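Local coordinates for 3-oxoacyl-[acyl-carrier-protein] reductase (Sinorhizobium meliloti, PDB 3U9L) that probably reduces 3-oxoacyl groups carried on acyl carrier protein, using NADPH, as a member of the short-chain dehydrogenase/reductase family, at residues A[86-94]-A[133-144]. Residues are numbered along the deposited sequence; the frame is centred on the assembly and turned at random.
Sequences GRIDVLIHN and MRRQKHGLLIWI
H93 and W143 stack face to face: the imidazole and the six-membered indole ring have centroids 4.4 Å apart and planes inclined by 28°. Traced outward, H93 CB rests beside I142 O and W143 CE3, H93 CG lies 4.1 Å from W143 CE3, H93 CD2 sits 3.8 Å above the W143 plane, over the centre of the six-membered ring, and the tip, H93 NE2, is hydrogen-bonded to N126 OD1 in helix 108-136. With CG of both residues anti to the carbonyl carbon, the two side chains run alongside each other. W143 also packs on M167, A171 and Y174 of helix 158-179; replacing W143 by an alanine is likely to leave the imidazole without its stacking partner and open a gap against that helix.

The backbone places strands 90-93 and 139-144 as parallel neighbours, their axes at 15°, within the central Rossmann-type sheet of the SDR fold; helix 108-136 makes the crossover between them. Five hydrogen bonds link them, from L140 N to D89 O (2.9 Å, clearly bent) through the nearly straight I142 N to L91 O (2.8 Å, 175°) to I144 N on H93 O. On the sheet face away from the rings, V90 CG1 touches I142 CD1 at 3.9 Å. On the same sheet face as H93, M133, a selenomethionine, runs extended through chi2 to bring its SE 4.0 Å from L91 CB, and the turn at chi3 swings CE toward the carbonyl oxygens of I88 and D89. Near the start of the strands, one water donates to both I88 O (2.7 Å) and H138 O, bridging the two backbones.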
loop_
_atom_site.group_PDB
_atom_site.type_symbol
_atom_site.label_atom_id
_atom_site.label_comp_id
_atom_site.label_asym_id
_atom_site.label_seq_id
_atom_site.Cartn_x
_atom_site.Cartn_y
_atom_site.Cartn_z
ATOM N N GLY A 86 -30.168 -7.902 -13.446
ATOM C CA GLY A 86 -29.461 -8.804 -14.346
ATOM C C GLY A 86 -27.927 -8.568 -14.424
ATOM O O GLY A 86 -27.197 -9.480 -14.804
ATOM N N ARG A 87 -27.456 -7.375 -14.049
ATOM C CA ARG A 87 -26.037 -7.041 -14.228
ATOM C C ARG A 87 -25.637 -5.798 -13.439
ATOM O O ARG A 87 -26.509 -5.055 -12.921
ATOM C CB ARG A 87 -25.773 -6.792 -15.707
ATOM C CG ARG A 87 -26.505 -5.514 -16.205
ATOM C CD ARG A 87 -26.457 -5.387 -17.739
ATOM N NE ARG A 87 -26.697 -3.986 -18.117
ATOM C CZ ARG A 87 -27.908 -3.448 -18.273
ATOM N NH1 ARG A 87 -28.025 -2.159 -18.584
ATOM N NH2 ARG A 87 -29.002 -4.194 -18.122
ATOM N N ILE A 88 -24.315 -5.565 -13.362
ATOM C CA ILE A 88 -23.786 -4.286 -12.909
ATOM C C ILE A 88 -22.891 -3.722 -13.973
ATOM O O ILE A 88 -21.975 -4.408 -14.417
ATOM C CB ILE A 88 -23.023 -4.435 -11.587
ATOM C CG1 ILE A 88 -23.981 -4.975 -10.520
ATOM C CG2 ILE A 88 -22.368 -3.099 -11.185
ATOM C CD1 ILE A 88 -23.324 -5.391 -9.252
ATOM N N ASP A 89 -23.193 -2.504 -14.447
ATOM C CA ASP A 89 -22.428 -1.908 -15.546
ATOM C C ASP A 89 -21.208 -1.169 -15.035
ATOM O O ASP A 89 -20.193 -1.132 -15.729
ATOM C CB ASP A 89 -23.240 -0.928 -16.379
ATOM C CG ASP A 89 -24.400 -1.597 -17.116
ATOM O OD1 ASP A 89 -24.200 -2.654 -17.760
ATOM O OD2 ASP A 89 -25.536 -1.069 -17.032
ATOM N N VAL A 90 -21.342 -0.545 -13.861
ATOM C CA VAL A 90 -20.307 0.296 -13.262
ATOM C C VAL A 90 -20.238 -0.033 -11.758
ATOM O O VAL A 90 -21.267 0.008 -11.031
ATOM C CB VAL A 90 -20.614 1.824 -13.439
ATOM C CG1 VAL A 90 -19.502 2.692 -12.874
ATOM C CG2 VAL A 90 -20.892 2.165 -14.885
ATOM N N LEU A 91 -19.038 -0.342 -11.298
ATOM C CA LEU A 91 -18.781 -0.666 -9.911
ATOM C C LEU A 91 -17.839 0.430 -9.381
ATOM O O LEU A 91 -16.729 0.639 -9.931
ATOM C CB LEU A 91 -18.153 -2.055 -9.824
ATOM C CG LEU A 91 -17.687 -2.545 -8.454
ATOM C CD1 LEU A 91 -18.923 -2.534 -7.523
ATOM C CD2 LEU A 91 -17.050 -3.948 -8.516
ATOM N N ILE A 92 -18.311 1.170 -8.374
ATOM C CA ILE A 92 -17.543 2.283 -7.822
ATOM C C ILE A 92 -17.056 1.967 -6.411
ATOM O O ILE A 92 -17.837 1.934 -5.445
ATOM C CB ILE A 92 -18.289 3.667 -7.917
ATOM C CG1 ILE A 92 -18.914 3.889 -9.312
ATOM C CG2 ILE A 92 -17.338 4.816 -7.536
ATOM C CD1 ILE A 92 -19.654 5.292 -9.469
ATOM N N HIS A 93 -15.756 1.686 -6.314
ATOM C CA HIS A 93 -15.141 1.402 -5.038
ATOM C C HIS A 93 -14.823 2.717 -4.310
ATOM O O HIS A 93 -13.879 3.439 -4.667
ATOM C CB HIS A 93 -13.854 0.599 -5.210
ATOM C CG HIS A 93 -14.083 -0.811 -5.641
ATOM N ND1 HIS A 93 -14.559 -1.771 -4.793
ATOM C CD2 HIS A 93 -13.890 -1.415 -6.846
ATOM C CE1 HIS A 93 -14.625 -2.936 -5.430
ATOM N NE2 HIS A 93 -14.244 -2.736 -6.674
ATOM N N ASN A 94 -15.563 2.999 -3.257
ATOM C CA ASN A 94 -15.406 4.269 -2.557
ATOM C C ASN A 94 -15.341 4.060 -1.059
ATOM O O ASN A 94 -14.692 4.823 -0.369
ATOM C CB ASN A 94 -16.548 5.224 -2.928
ATOM C CG ASN A 94 -16.566 6.497 -2.055
ATOM O OD1 ASN A 94 -15.732 7.378 -2.209
ATOM N ND2 ASN A 94 -17.526 6.587 -1.171
HETATM N N MSE A 133 -19.698 -9.517 -13.853
HETATM C CA MSE A 133 -19.199 -8.618 -14.865
HETATM C C MSE A 133 -18.369 -9.362 -15.908
HETATM O O MSE A 133 -18.424 -9.039 -17.050
HETATM C CB MSE A 133 -18.486 -7.413 -14.256
HETATM C CG MSE A 133 -19.303 -6.645 -13.202
HETATM SE SE MSE A 133 -18.442 -5.238 -12.226
HETATM C CE MSE A 133 -18.223 -4.120 -13.634
ATOM N N ARG A 134 -17.690 -10.407 -15.485
ATOM C CA ARG A 134 -16.917 -11.203 -16.375
ATOM C C ARG A 134 -17.798 -11.982 -17.343
ATOM O O ARG A 134 -17.456 -12.121 -18.476
ATOM C CB ARG A 134 -15.979 -12.124 -15.627
ATOM C CG ARG A 134 -14.789 -11.429 -15.021
ATOM C CD ARG A 134 -13.741 -12.341 -14.480
ATOM N NE ARG A 134 -14.015 -12.954 -13.217
ATOM C CZ ARG A 134 -14.472 -14.181 -13.075
ATOM N NH1 ARG A 134 -14.714 -14.915 -14.132
ATOM N NH2 ARG A 134 -14.670 -14.670 -11.897
ATOM N N ARG A 135 -18.940 -12.456 -16.878
ATOM C CA ARG A 135 -19.919 -13.098 -17.788
ATOM C C ARG A 135 -20.451 -12.135 -18.837
ATOM O O ARG A 135 -20.718 -12.529 -19.976
ATOM C CB ARG A 135 -21.049 -13.740 -16.986
ATOM C CG ARG A 135 -20.411 -14.744 -16.090
ATOM C CD ARG A 135 -21.248 -15.875 -15.795
ATOM N NE ARG A 135 -22.260 -15.567 -14.811
ATOM C CZ ARG A 135 -22.119 -15.736 -13.505
ATOM N NH1 ARG A 135 -20.959 -16.123 -12.978
ATOM N NH2 ARG A 135 -23.153 -15.484 -12.715
ATOM N N GLN A 136 -20.580 -10.863 -18.490
ATOM C CA GLN A 136 -21.005 -9.903 -19.483
ATOM C C GLN A 136 -19.922 -9.619 -20.502
ATOM O O GLN A 136 -20.210 -9.118 -21.554
ATOM C CB GLN A 136 -21.458 -8.582 -18.839
ATOM C CG GLN A 136 -22.568 -8.724 -17.800
ATOM C CD GLN A 136 -23.864 -9.342 -18.387
ATOM O OE1 GLN A 136 -24.162 -9.172 -19.553
ATOM N NE2 GLN A 136 -24.622 -10.039 -17.555
ATOM N N LYS A 137 -18.660 -9.851 -20.149
ATOM C CA LYS A 137 -17.548 -9.382 -20.968
ATOM C C LYS A 137 -17.559 -7.871 -21.202
ATOM O O LYS A 137 -17.150 -7.386 -22.247
ATOM C CB LYS A 137 -17.488 -10.129 -22.293
ATOM C CG LYS A 137 -17.102 -11.571 -22.124
ATOM C CD LYS A 137 -17.497 -12.281 -23.450
ATOM C CE LYS A 137 -17.899 -13.717 -23.190
ATOM N NZ LYS A 137 -16.639 -14.465 -22.833
ATOM N N HIS A 138 -17.977 -7.121 -20.190
ATOM C CA HIS A 138 -18.156 -5.698 -20.347
ATOM C C HIS A 138 -18.368 -5.127 -18.939
ATOM O O HIS A 138 -18.871 -5.840 -18.072
ATOM C CB HIS A 138 -19.423 -5.450 -21.165
ATOM C CG HIS A 138 -19.476 -4.123 -21.828
ATOM N ND1 HIS A 138 -20.267 -3.076 -21.361
ATOM C CD2 HIS A 138 -18.860 -3.646 -22.949
ATOM C CE1 HIS A 138 -20.133 -2.030 -22.162
ATOM N NE2 HIS A 138 -19.281 -2.353 -23.137
ATOM N N GLY A 139 -18.024 -3.862 -18.712
ATOM C CA GLY A 139 -18.248 -3.268 -17.385
ATOM C C GLY A 139 -17.154 -2.237 -17.093
ATOM O O GLY A 139 -16.144 -2.182 -17.810
ATOM N N LEU A 140 -17.326 -1.444 -16.046
ATOM C CA LEU A 140 -16.338 -0.416 -15.701
ATOM C C LEU A 140 -16.177 -0.429 -14.235
ATOM O O LEU A 140 -17.197 -0.373 -13.514
ATOM C CB LEU A 140 -16.814 0.962 -16.124
ATOM C CG LEU A 140 -16.052 2.245 -15.700
ATOM C CD1 LEU A 140 -14.640 2.352 -16.359
ATOM C CD2 LEU A 140 -16.901 3.460 -16.080
ATOM N N LEU A 141 -14.917 -0.558 -13.783
ATOM C CA LEU A 141 -14.557 -0.366 -12.389
ATOM C C LEU A 141 -14.008 1.028 -12.246
ATOM O O LEU A 141 -13.102 1.458 -13.011
ATOM C CB LEU A 141 -13.455 -1.358 -11.940
ATOM C CG LEU A 141 -13.898 -2.637 -11.263
ATOM C CD1 LEU A 141 -14.918 -3.291 -12.264
ATOM C CD2 LEU A 141 -12.722 -3.528 -11.042
ATOM N N ILE A 142 -14.524 1.738 -11.256
ATOM C CA ILE A 142 -13.966 3.035 -10.915
ATOM C C ILE A 142 -13.498 2.940 -9.479
ATOM O O ILE A 142 -14.256 2.537 -8.581
ATOM C CB ILE A 142 -15.060 4.174 -11.071
ATOM C CG1 ILE A 142 -15.602 4.229 -12.505
ATOM C CG2 ILE A 142 -14.540 5.525 -10.638
ATOM C CD1 ILE A 142 -16.619 5.339 -12.738
ATOM N N TRP A 143 -12.259 3.340 -9.226
ATOM C CA TRP A 143 -11.747 3.296 -7.864
ATOM C C TRP A 143 -11.539 4.733 -7.428
ATOM O O TRP A 143 -11.037 5.555 -8.209
ATOM C CB TRP A 143 -10.391 2.568 -7.873
ATOM C CG TRP A 143 -10.416 1.132 -8.387
ATOM C CD1 TRP A 143 -10.560 0.715 -9.709
ATOM C CD2 TRP A 143 -10.255 -0.054 -7.608
ATOM N NE1 TRP A 143 -10.487 -0.687 -9.781
ATOM C CE2 TRP A 143 -10.288 -1.172 -8.515
ATOM C CE3 TRP A 143 -10.064 -0.298 -6.238
ATOM C CZ2 TRP A 143 -10.160 -2.488 -8.066
ATOM C CZ3 TRP A 143 -9.892 -1.589 -5.815
ATOM C CH2 TRP A 143 -9.964 -2.668 -6.712
ATOM N N ILE A 144 -11.908 5.063 -6.202
ATOM C CA ILE A 144 -11.575 6.395 -5.660
ATOM C C ILE A 144 -10.313 6.210 -4.910
ATOM O O ILE A 144 -10.271 5.554 -3.855
ATOM C CB ILE A 144 -12.649 6.965 -4.704
ATOM C CG1 ILE A 144 -14.034 6.839 -5.308
ATOM C CG2 ILE A 144 -12.274 8.427 -4.244
ATOM C CD1 ILE A 144 -14.153 7.447 -6.655
HETATM O O HOH W 1 -21.211 -6.108 -16.408
#